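Local structure of probable TonB-dependent receptor (Pseudomonas aeruginosa, 4K3F) at residues P11-H14 against A15-N19; N55-H59 against Q60-D64; A168-T172 against N173-E177; A178-P182 against T183-L187. The protein probably serves as a membrane-attached, methionine-binding lipoprotein of the NlpA family, capturing the amino acid for uptake into the cell. One frame throughout, in Å; residues are numbered along the deposited sequence.

The chain has two alpha/beta lobes around a bound selenomethionine, as in periplasmic binding proteins, and the four contacts follow in number order along it. Contacts 1 and 2 belong to the lobe of the six-stranded sheet, the first on helix 11-26 between strands 3-9 and 30-36, the second where strand 54-59 gives way to helix 60-70; their centres are about 15 Å apart, and H14 touches F56 and F57. Contact 3 leaves the other lobe's five-stranded sheet through strand 167-170, and contact 4, about 8 Å away between centres, continues into helix 182-185. Where V12 meets N173 and L176 the lobes touch, with N173 also on the ligand. Contact 4 lies at the surface.

Contact 1 of 4, residues P11-H14 against A15-N19; sequences PVPH and AEILN
P13 meets I17, and H14 meets L18, through the first regular backbone bonds of helix 11-26. I17 N donates to P13 O at 2.9 Å with an N-H...O angle of 171°, nearly along the C=O axis, and L18 N donates to H14 O at 3.0 Å. Before them the turn is wider: E16 N reaches back to P11 O in a weak bond of 3.5 Å, five residues apart as in a pi-type turn. The peptide bond from V12 to P13 is cis.

Apolar packing follows the same spacing. P13 CB meets I17 CD1 at 3.9 Å, and the I17 branch also runs past P13 O, with CG1 3.4 Å from it.

The V12-E16 pair is mixed. The two methyls of V12 face the carboxylate end of E16 from one side, one to each oxygen: CG1 lies 3.7 Å from OE1 and CG2 3.8 Å from OE2. With chi1 of V12 at -179°, CG1 points opposite the residue's own N, which spreads both methyls toward that group. The polar end of E16 is held by Y232, which is hydrogen-bonded to OE1. H14 turns away into the ligand pocket, where its NE2 is hydrogen-bonded to N198 and its ring meets F56 edge-to-face.

This first part of helix 11-26, in the beta-alpha-beta unit with strands 3-9 and 30-36, packs against strand 30-36, helix 222-232 and helix 172-177 of the other sheet's lobe.

Contact 2 of 4, residues N55-H59 against Q60-D64; sequences NFFQH and QPYLD. With MSE (selenomethionine), chain B.
H59 is the N-cap of helix 60-70, which starts at Q60; its ring and carbonyl take the N-H groups of Y62 and L63. This is a strand-to-helix junction, where strand 54-59 turns into the helix, and it forms one wall of the selenomethionine pocket. The evidence is a side-chain capping bond, Y62 N to H59 ND1 at 3.2 Å, with the donor 17° out of the imidazole plane. The backbone adds L63 N to H59 O at 3.1 Å, in the carbonyl plane. H59 NE2 is hydrogen-bonded to OD1 of N112, consistent with the proton sitting on NE2 while ND1 accepts; bonds at both nitrogens limit the ring's rotation.

The ring so held offers one face to the ligand, whose selenium sits 3.4 Å from H59 NE2, offset toward the rim. The Y62 side chain swings opposite its own N (chi1 -175°), and its ring is placed with the ligand methyl CE over the centre of one face, 3.6 Å above the plane, a CH-pi contact. At the edge of the same ring, in its plane, Q58 OE1 approaches Y62 CD1 at 3.2 Å. The Q58 amide, tilted 53° from the ring, also leans against L63, with OE1 3.6 Å from L63 CB, while its NE2 is hydrogen-bonded to N44. F57 crosses Y62 at about a right angle, CE2 to CE1 4.1 Å, and its CE2 also touches the ligand methyl.

Around this junction, strand 198-202 pairs alongside, helix 42-48 packs on F57 and Y62, and helix 110-122 of the other lobe closes over H59 and Y62.

Contact 3 of 4, residues A168-T172 against N173-E177; sequences ALINT and NYALE. With MSE (selenomethionine), chain B.
N171 and N173, two residues apart, turn their amides to the same ligand from the start of helix 172-177. N171 ND2 donates a nearly straight bond to the selenomethionine carboxylate oxygen OXT, 2.9 Å with an N-H...O angle of 169°. N173 has CG between its backbone N and carbonyl carbon (chi1 71°), a placement that brings OD1 back toward N171 CB, 3.6 Å away. The same OD1 takes a weak bond of 3.4 Å from the ligand atom N and is hydrogen-bonded to Y40 OH. The N173 amide also lies against Y174, its ND2 over the centre of one ring face, 3.4 Å above the plane.

T172 and L176 lie side by side, pointing the same way one helical turn apart, with T172 CG2 touching L176 CD1 at 3.7 Å. I170, still on the strand, directs CG2 at A175 CB (4.0 Å) and the start of the Y174 side chain. N171 is the N-cap by position, but its side chain is spent on the ligand; its carbonyl does the work, with A175 N bonded to N171 O at 2.9 Å. T172 O takes L176 N in turn.

Strand 167-170 delivers this turn from the middle of the five-stranded sheet. Helix 110-122 packs on L169 and N171, and helix 11-26 of the other lobe meets N173, L176 and E177.

Contact 4 of 4, residues A178-P182 against T183-L187; sequences AKLNP and TKDAL
N181 sends CG to the far side of CB from its main-chain N (chi1 -175°), and D185 turns its CG to lie beside its own backbone N (chi1 -62°); the first puts OD1 over the start of the helix, at K184 N and T183 OG1, and the second brings the D185 carboxylate back to N181 N. The result is a helix N-cap: N181 precedes helix 182-185, and its OD1 accepts from K184 N at 3.1 Å, the donor standing 61° above the carbonyl plane. OD1 also takes the T183 hydroxyl, OG1 at 2.8 Å, in that plane and on a lone pair, so two donors grip one oxygen and hold the amide.

Bonding runs the other way too. N181 N donates to D185 OD2 at 2.9 Å, from above the carboxylate plane, while D185 N returns a bond to N181 O at 2.7 Å. D185 would probably add negative charge favourable to the helix start.

Just before the cap, K179 ends helix 172-177 in a Schellman motif, so one helix stops and the next starts within a few residues. L180 and P182 pack on Y88 of strand 86-88. The K184 chain runs extended beside the N181 amide, with CE 3.6 Å from ND2.

Contact 1 of 4, residues P11-H14 against A15-N19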
loop_
_atom_site.group_PDB
_atom_site.type_symbol
_atom_site.label_atom_id
_atom_site.label_comp_id
_atom_site.label_asym_id
_atom_site.label_seq_id
_atom_site.Cartn_x
_atom_site.Cartn_y
_atom_site.Cartn_z
ATOM N N PRO A 11 6.375 -4.729 -7.192
ATOM C CA PRO A 11 7.187 -5.953 -7.135
ATOM C C PRO A 11 7.094 -6.726 -5.824
ATOM O O PRO A 11 7.083 -7.950 -5.850
ATOM C CB PRO A 11 8.618 -5.417 -7.299
ATOM C CG PRO A 11 8.454 -4.151 -8.030
ATOM C CD PRO A 11 7.205 -3.550 -7.474
ATOM N N VAL A 12 6.990 -6.016 -4.699
ATOM C CA VAL A 12 7.032 -6.659 -3.383
ATOM C C VAL A 12 6.021 -5.974 -2.475
ATOM O O VAL A 12 6.107 -4.773 -2.280
ATOM C CB VAL A 12 8.442 -6.585 -2.709
ATOM C CG1 VAL A 12 8.445 -7.292 -1.363
ATOM C CG2 VAL A 12 9.535 -7.162 -3.590
ATOM N N PRO A 13 5.078 -6.728 -1.902
ATOM C CA PRO A 13 4.857 -8.166 -1.986
ATOM C C PRO A 13 4.059 -8.651 -3.178
ATOM O O PRO A 13 4.001 -9.860 -3.406
ATOM C CB PRO A 13 4.066 -8.453 -0.700
ATOM C CG PRO A 13 3.233 -7.241 -0.534
ATOM C CD PRO A 13 4.190 -6.114 -0.880
ATOM N N HIS A 14 3.443 -7.731 -3.938
ATOM C CA HIS A 14 2.354 -8.117 -4.827
ATOM C C HIS A 14 2.749 -9.091 -5.921
ATOM O O HIS A 14 2.104 -10.110 -6.113
ATOM C CB HIS A 14 1.678 -6.868 -5.414
ATOM C CG HIS A 14 1.291 -5.880 -4.367
ATOM N ND1 HIS A 14 2.218 -5.152 -3.649
ATOM C CD2 HIS A 14 0.084 -5.558 -3.860
ATOM C CE1 HIS A 14 1.586 -4.405 -2.760
ATOM N NE2 HIS A 14 0.288 -4.628 -2.870
ATOM N N ALA A 15 3.822 -8.797 -6.638
ATOM C CA ALA A 15 4.231 -9.675 -7.735
ATOM C C ALA A 15 4.781 -11.010 -7.202
ATOM O O ALA A 15 4.627 -12.061 -7.828
ATOM C CB ALA A 15 5.231 -8.975 -8.653
ATOM N N GLU A 16 5.354 -10.984 -6.001
ATOM C CA GLU A 16 5.826 -12.221 -5.366
ATOM C C GLU A 16 4.605 -13.111 -5.062
ATOM O O GLU A 16 4.606 -14.297 -5.347
ATOM C CB GLU A 16 6.620 -11.916 -4.098
ATOM C CG GLU A 16 7.861 -11.066 -4.345
ATOM C CD GLU A 16 8.804 -10.976 -3.139
ATOM O OE1 GLU A 16 8.341 -10.888 -1.996
ATOM O OE2 GLU A 16 10.022 -10.918 -3.358
ATOM N N ILE A 17 3.588 -12.532 -4.439
ATOM C CA ILE A 17 2.356 -13.270 -4.163
ATOM C C ILE A 17 1.772 -13.874 -5.427
ATOM O O ILE A 17 1.379 -15.050 -5.459
ATOM C CB ILE A 17 1.326 -12.336 -3.481
ATOM C CG1 ILE A 17 1.795 -12.004 -2.057
ATOM C CG2 ILE A 17 -0.075 -12.958 -3.475
ATOM C CD1 ILE A 17 1.048 -10.837 -1.412
ATOM N N LEU A 18 1.679 -13.054 -6.480
ATOM C CA LEU A 18 1.170 -13.524 -7.751
ATOM C C LEU A 18 2.000 -14.656 -8.375
ATOM O O LEU A 18 1.395 -15.599 -8.921
ATOM C CB LEU A 18 0.952 -12.353 -8.720
ATOM C CG LEU A 18 -0.135 -11.356 -8.302
ATOM C CD1 LEU A 18 -0.074 -10.176 -9.256
ATOM C CD2 LEU A 18 -1.540 -11.934 -8.284
ATOM N N ASN A 19 3.336 -14.611 -8.247
ATOM C CA ASN A 19 4.188 -15.695 -8.761
ATOM C C ASN A 19 3.879 -17.057 -8.063
ATOM O O ASN A 19 3.921 -18.110 -8.686
ATOM C CB ASN A 19 5.672 -15.379 -8.555
ATOM C CG ASN A 19 6.199 -14.299 -9.492
ATOM O OD1 ASN A 19 5.808 -14.216 -10.627
ATOM N ND2 ASN A 19 7.161 -13.522 -9.002
#

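Contact 2 of 4, residues N55-H59 against Q60-D64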
loop_
_atom_site.group_PDB
_atom_site.type_symbol
_atom_site.label_atom_id
_atom_site.label_comp_id
_atom_site.label_asym_id
_atom_site.label_seq_id
_atom_site.Cartn_x
_atom_site.Cartn_y
_atom_site.Cartn_z
ATOM N N ASN A 55 -5.165 -5.281 -11.821
ATOM C CA ASN A 55 -3.963 -4.921 -11.097
ATOM C C ASN A 55 -4.061 -5.292 -9.617
ATOM O O ASN A 55 -5.148 -5.532 -9.070
ATOM C CB ASN A 55 -3.539 -3.445 -11.323
ATOM C CG ASN A 55 -4.532 -2.434 -10.767
ATOM O OD1 ASN A 55 -4.911 -2.476 -9.590
ATOM N ND2 ASN A 55 -4.911 -1.499 -11.580
ATOM N N PHE A 56 -2.904 -5.261 -8.976
ATOM C CA PHE A 56 -2.775 -5.642 -7.563
ATOM C C PHE A 56 -1.640 -4.849 -6.968
ATOM O O PHE A 56 -0.487 -5.205 -7.104
ATOM C CB PHE A 56 -2.587 -7.156 -7.445
ATOM C CG PHE A 56 -2.432 -7.654 -6.030
ATOM C CD1 PHE A 56 -3.247 -7.189 -5.010
ATOM C CD2 PHE A 56 -1.498 -8.615 -5.719
ATOM C CE1 PHE A 56 -3.095 -7.669 -3.698
ATOM C CE2 PHE A 56 -1.358 -9.096 -4.412
ATOM C CZ PHE A 56 -2.158 -8.637 -3.412
ATOM N N PHE A 57 -2.010 -3.751 -6.305
ATOM C CA PHE A 57 -1.018 -2.779 -5.779
ATOM C C PHE A 57 -1.567 -1.760 -4.805
ATOM O O PHE A 57 -0.785 -1.130 -4.161
ATOM C CB PHE A 57 -0.261 -2.009 -6.873
ATOM C CG PHE A 57 -1.019 -0.821 -7.423
ATOM C CD1 PHE A 57 -2.048 -0.992 -8.307
ATOM C CD2 PHE A 57 -0.703 0.462 -7.005
ATOM C CE1 PHE A 57 -2.757 0.122 -8.824
ATOM C CE2 PHE A 57 -1.389 1.549 -7.505
ATOM C CZ PHE A 57 -2.413 1.376 -8.400
ATOM N N GLN A 58 -2.873 -1.560 -4.730
ATOM C CA GLN A 58 -3.437 -0.375 -4.009
ATOM C C GLN A 58 -4.462 -0.817 -2.989
ATOM O O GLN A 58 -4.908 -1.982 -3.001
ATOM C CB GLN A 58 -4.078 0.597 -5.003
ATOM C CG GLN A 58 -5.436 0.105 -5.524
ATOM C CD GLN A 58 -5.783 0.757 -6.839
ATOM O OE1 GLN A 58 -5.857 1.985 -6.954
ATOM N NE2 GLN A 58 -5.888 -0.050 -7.862
ATOM N N HIS A 59 -4.825 0.110 -2.105
ATOM C CA HIS A 59 -5.925 -0.100 -1.188
ATOM C C HIS A 59 -7.158 0.649 -1.707
ATOM O O HIS A 59 -7.114 1.374 -2.690
ATOM C CB HIS A 59 -5.566 0.295 0.255
ATOM C CG HIS A 59 -4.863 1.636 0.404
ATOM N ND1 HIS A 59 -5.459 2.841 0.046
ATOM C CD2 HIS A 59 -3.637 1.959 0.870
ATOM C CE1 HIS A 59 -4.625 3.840 0.306
ATOM N NE2 HIS A 59 -3.516 3.326 0.827
ATOM N N GLN A 60 -8.288 0.407 -1.081
ATOM C CA GLN A 60 -9.563 0.957 -1.571
ATOM C C GLN A 60 -9.624 2.461 -1.477
ATOM O O GLN A 60 -10.099 3.107 -2.413
ATOM C CB GLN A 60 -10.771 0.285 -0.889
ATOM C CG GLN A 60 -12.114 0.644 -1.523
ATOM C CD GLN A 60 -12.547 -0.252 -2.644
ATOM O OE1 GLN A 60 -12.494 -1.495 -2.538
ATOM N NE2 GLN A 60 -13.061 0.369 -3.718
ATOM N N PRO A 61 -9.154 3.059 -0.358
ATOM C CA PRO A 61 -9.171 4.517 -0.378
ATOM C C PRO A 61 -8.431 5.124 -1.564
ATOM O O PRO A 61 -8.922 6.054 -2.192
ATOM C CB PRO A 61 -8.562 4.892 0.955
ATOM C CG PRO A 61 -8.914 3.724 1.850
ATOM C CD PRO A 61 -8.850 2.509 0.984
ATOM N N TYR A 62 -7.298 4.574 -1.893
ATOM C CA TYR A 62 -6.495 5.056 -3.030
ATOM C C TYR A 62 -7.267 4.895 -4.351
ATOM O O TYR A 62 -7.328 5.832 -5.166
ATOM C CB TYR A 62 -5.144 4.319 -3.081
ATOM C CG TYR A 62 -4.254 4.858 -4.160
ATOM C CD1 TYR A 62 -4.341 4.375 -5.449
ATOM C CD2 TYR A 62 -3.347 5.916 -3.907
ATOM C CE1 TYR A 62 -3.547 4.869 -6.446
ATOM C CE2 TYR A 62 -2.543 6.424 -4.914
ATOM C CZ TYR A 62 -2.647 5.907 -6.174
ATOM O OH TYR A 62 -1.856 6.454 -7.184
ATOM N N LEU A 63 -7.892 3.752 -4.528
ATOM C CA LEU A 63 -8.652 3.464 -5.737
ATOM C C LEU A 63 -9.764 4.478 -5.885
ATOM O O LEU A 63 -10.022 4.992 -6.973
ATOM C CB LEU A 63 -9.206 2.037 -5.711
ATOM C CG LEU A 63 -10.114 1.726 -6.873
ATOM C CD1 LEU A 63 -9.417 1.826 -8.216
ATOM C CD2 LEU A 63 -10.794 0.367 -6.674
ATOM N N ASP A 64 -10.514 4.669 -4.804
ATOM C CA ASP A 64 -11.685 5.553 -4.893
ATOM C C ASP A 64 -11.265 6.988 -5.300
ATOM O O ASP A 64 -11.907 7.665 -6.166
ATOM C CB ASP A 64 -12.430 5.601 -3.551
ATOM C CG ASP A 64 -13.095 4.280 -3.173
ATOM O OD1 ASP A 64 -13.273 3.409 -4.028
ATOM O OD2 ASP A 64 -13.470 4.136 -1.963
HETATM N N MSE B 300 0.987 -1.372 -0.847
HETATM C CA MSE B 300 0.689 0.050 -0.510
HETATM C C MSE B 300 0.209 0.067 0.937
HETATM O O MSE B 300 -0.592 -0.790 1.326
HETATM O OXT MSE B 300 0.608 0.943 1.714
HETATM C CB MSE B 300 -0.373 0.652 -1.444
HETATM C CG MSE B 300 -0.662 2.101 -1.135
HETATM SE SE MSE B 300 -2.149 2.751 -2.243
HETATM C CE MSE B 300 -1.322 2.721 -3.940
#

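Contact 3 of 4, residues A168-T172 against N173-E177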
loop_
_atom_site.group_PDB
_atom_site.type_symbol
_atom_site.label_atom_id
_atom_site.label_comp_id
_atom_site.label_asym_id
_atom_site.label_seq_id
_atom_site.Cartn_x
_atom_site.Cartn_y
_atom_site.Cartn_z
ATOM N N ALA A 168 10.687 9.483 8.083
ATOM C CA ALA A 168 9.874 9.243 6.901
ATOM C C ALA A 168 8.851 8.162 7.154
ATOM O O ALA A 168 9.143 7.129 7.742
ATOM C CB ALA A 168 10.730 8.904 5.698
ATOM N N LEU A 169 7.621 8.422 6.718
ATOM C CA LEU A 169 6.548 7.436 6.825
ATOM C C LEU A 169 6.390 6.827 5.443
ATOM O O LEU A 169 5.952 7.503 4.521
ATOM C CB LEU A 169 5.250 8.069 7.344
ATOM C CG LEU A 169 5.173 8.211 8.887
ATOM C CD1 LEU A 169 6.248 9.141 9.429
ATOM C CD2 LEU A 169 3.785 8.674 9.297
ATOM N N ILE A 170 6.772 5.560 5.327
ATOM C CA ILE A 170 7.024 4.928 4.027
ATOM C C ILE A 170 6.109 3.743 3.853
ATOM O O ILE A 170 6.040 2.887 4.728
ATOM C CB ILE A 170 8.457 4.442 3.936
ATOM C CG1 ILE A 170 9.387 5.643 4.180
ATOM C CG2 ILE A 170 8.698 3.806 2.587
ATOM C CD1 ILE A 170 10.844 5.294 4.169
ATOM N N ASN A 171 5.384 3.723 2.736
ATOM C CA ASN A 171 4.534 2.594 2.387
ATOM C C ASN A 171 5.362 1.327 2.417
ATOM O O ASN A 171 6.508 1.264 1.905
ATOM C CB ASN A 171 3.911 2.756 1.008
ATOM C CG ASN A 171 2.941 3.914 0.948
ATOM O OD1 ASN A 171 3.330 5.074 0.666
ATOM N ND2 ASN A 171 1.697 3.640 1.259
ATOM N N THR A 172 4.768 0.280 2.966
ATOM C CA THR A 172 5.546 -0.952 3.230
ATOM C C THR A 172 6.106 -1.610 1.949
ATOM O O THR A 172 7.219 -2.157 1.934
ATOM C CB THR A 172 4.673 -1.911 4.049
ATOM O OG1 THR A 172 4.465 -1.302 5.320
ATOM C CG2 THR A 172 5.330 -3.270 4.207
ATOM N N ASN A 173 5.345 -1.597 0.844
ATOM C CA ASN A 173 5.858 -2.159 -0.396
ATOM C C ASN A 173 7.188 -1.545 -0.797
ATOM O O ASN A 173 8.127 -2.273 -1.138
ATOM C CB ASN A 173 4.858 -2.088 -1.547
ATOM C CG ASN A 173 4.642 -0.686 -2.065
ATOM O OD1 ASN A 173 4.007 0.150 -1.424
ATOM N ND2 ASN A 173 5.190 -0.416 -3.231
ATOM N N TYR A 174 7.295 -0.222 -0.625
ATOM C CA TYR A 174 8.516 0.480 -0.899
ATOM C C TYR A 174 9.571 0.267 0.205
ATOM O O TYR A 174 10.741 0.115 -0.098
ATOM C CB TYR A 174 8.281 1.967 -1.139
ATOM C CG TYR A 174 7.539 2.260 -2.424
ATOM C CD1 TYR A 174 7.965 1.728 -3.638
ATOM C CD2 TYR A 174 6.421 3.052 -2.426
ATOM C CE1 TYR A 174 7.308 1.970 -4.817
ATOM C CE2 TYR A 174 5.744 3.338 -3.594
ATOM C CZ TYR A 174 6.143 2.773 -4.794
ATOM O OH TYR A 174 5.479 3.082 -5.955
ATOM N N ALA A 175 9.150 0.238 1.463
ATOM C CA ALA A 175 10.066 -0.050 2.551
ATOM C C ALA A 175 10.777 -1.416 2.404
ATOM O O ALA A 175 11.979 -1.504 2.585
ATOM C CB ALA A 175 9.337 0.035 3.862
ATOM N N LEU A 176 10.009 -2.454 2.068
ATOM C CA LEU A 176 10.524 -3.805 1.905
ATOM C C LEU A 176 11.477 -3.838 0.720
ATOM O O LEU A 176 12.483 -4.483 0.786
ATOM C CB LEU A 176 9.380 -4.785 1.698
ATOM C CG LEU A 176 8.474 -5.077 2.895
ATOM C CD1 LEU A 176 7.301 -5.956 2.491
ATOM C CD2 LEU A 176 9.269 -5.715 4.020
ATOM N N GLU A 177 11.193 -3.137 -0.382
ATOM C CA GLU A 177 12.190 -3.118 -1.492
ATOM C C GLU A 177 13.493 -2.447 -1.102
ATOM O O GLU A 177 14.564 -2.768 -1.630
ATOM C CB GLU A 177 11.643 -2.430 -2.736
ATOM C CG GLU A 177 10.553 -3.185 -3.435
ATOM C CD GLU A 177 10.289 -2.566 -4.787
ATOM O OE1 GLU A 177 11.092 -2.824 -5.709
ATOM O OE2 GLU A 177 9.330 -1.776 -4.915
HETATM N N MSE B 300 0.987 -1.372 -0.847
HETATM C CA MSE B 300 0.689 0.050 -0.510
HETATM C C MSE B 300 0.209 0.067 0.937
HETATM O O MSE B 300 -0.592 -0.790 1.326
HETATM O OXT MSE B 300 0.608 0.943 1.714
HETATM C CB MSE B 300 -0.373 0.652 -1.444
HETATM C CG MSE B 300 -0.662 2.101 -1.135
HETATM SE SE MSE B 300 -2.149 2.751 -2.243
HETATM C CE MSE B 300 -1.322 2.721 -3.940
#

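Contact 4 of 4, residues A178-P182 against T183-L187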
loop_
_atom_site.group_PDB
_atom_site.type_symbol
_atom_site.label_atom_id
_atom_site.label_comp_id
_atom_site.label_asym_id
_atom_site.label_seq_id
_atom_site.Cartn_x
_atom_site.Cartn_y
_atom_site.Cartn_z
ATOM N N ALA A 178 13.399 -1.496 -0.189
ATOM C CA ALA A 178 14.555 -0.786 0.333
ATOM C C ALA A 178 15.292 -1.545 1.467
ATOM O O ALA A 178 16.208 -0.993 2.060
ATOM C CB ALA A 178 14.122 0.593 0.836
ATOM N N LYS A 179 14.839 -2.765 1.782
ATOM C CA LYS A 179 15.377 -3.601 2.878
ATOM C C LYS A 179 15.145 -3.015 4.257
ATOM O O LYS A 179 15.879 -3.327 5.178
ATOM C CB LYS A 179 16.878 -3.908 2.677
ATOM C CG LYS A 179 17.223 -4.476 1.310
ATOM C CD LYS A 179 16.306 -5.636 0.947
ATOM C CE LYS A 179 16.837 -6.434 -0.229
ATOM N NZ LYS A 179 18.037 -7.238 0.149
ATOM N N LEU A 180 14.095 -2.220 4.428
ATOM C CA LEU A 180 13.693 -1.807 5.769
ATOM C C LEU A 180 12.851 -2.912 6.360
ATOM O O LEU A 180 12.190 -3.664 5.641
ATOM C CB LEU A 180 12.967 -0.451 5.750
ATOM C CG LEU A 180 13.755 0.705 5.137
ATOM C CD1 LEU A 180 12.891 1.929 4.865
ATOM C CD2 LEU A 180 14.905 1.086 6.058
ATOM N N ASN A 181 12.922 -3.065 7.674
ATOM C CA ASN A 181 12.169 -4.096 8.375
ATOM C C ASN A 181 11.171 -3.374 9.270
ATOM O O ASN A 181 11.547 -2.841 10.290
ATOM C CB ASN A 181 13.085 -4.988 9.235
ATOM C CG ASN A 181 12.330 -6.143 9.889
ATOM O OD1 ASN A 181 11.181 -5.995 10.336
ATOM N ND2 ASN A 181 12.962 -7.303 9.927
ATOM N N PRO A 182 9.902 -3.319 8.861
ATOM C CA PRO A 182 8.897 -2.570 9.613
ATOM C C PRO A 182 8.762 -3.014 11.067
ATOM O O PRO A 182 8.589 -2.183 11.968
ATOM C CB PRO A 182 7.602 -2.872 8.840
ATOM C CG PRO A 182 8.063 -3.160 7.453
ATOM C CD PRO A 182 9.391 -3.807 7.566
ATOM N N THR A 183 8.799 -4.316 11.299
ATOM C CA THR A 183 8.593 -4.846 12.640
ATOM C C THR A 183 9.806 -4.548 13.573
ATOM O O THR A 183 9.634 -4.367 14.773
ATOM C CB THR A 183 8.198 -6.360 12.620
ATOM O OG1 THR A 183 9.260 -7.127 12.075
ATOM C CG2 THR A 183 6.987 -6.596 11.810
ATOM N N LYS A 184 11.009 -4.410 13.036
ATOM C CA LYS A 184 12.175 -4.090 13.865
ATOM C C LYS A 184 12.660 -2.649 13.810
ATOM O O LYS A 184 13.214 -2.165 14.781
ATOM C CB LYS A 184 13.366 -4.961 13.454
ATOM C CG LYS A 184 13.134 -6.461 13.602
ATOM C CD LYS A 184 14.389 -7.269 13.296
ATOM C CE LYS A 184 14.075 -8.731 13.019
ATOM N NZ LYS A 184 15.331 -9.470 12.709
ATOM N N ASP A 185 12.525 -1.994 12.667
ATOM C CA ASP A 185 13.110 -0.673 12.421
ATOM C C ASP A 185 12.101 0.463 12.743
ATOM O O ASP A 185 12.536 1.563 13.012
ATOM C CB ASP A 185 13.559 -0.506 10.941
ATOM C CG ASP A 185 14.660 -1.486 10.507
ATOM O OD1 ASP A 185 15.350 -2.035 11.400
ATOM O OD2 ASP A 185 14.852 -1.672 9.251
ATOM N N ALA A 186 10.783 0.220 12.689
ATOM C CA ALA A 186 9.806 1.322 12.740
ATOM C C ALA A 186 9.777 1.982 14.123
ATOM O O ALA A 186 9.819 1.291 15.140
ATOM C CB ALA A 186 8.405 0.856 12.354
ATOM N N LEU A 187 9.728 3.314 14.146
ATOM C CA LEU A 187 9.533 4.067 15.397
ATOM C C LEU A 187 8.097 4.097 15.842
ATOM O O LEU A 187 7.812 4.370 17.017
ATOM C CB LEU A 187 10.048 5.510 15.271
ATOM C CG LEU A 187 11.556 5.719 15.354
ATOM C CD1 LEU A 187 12.229 5.045 14.173
ATOM C CD2 LEU A 187 11.937 7.200 15.415
#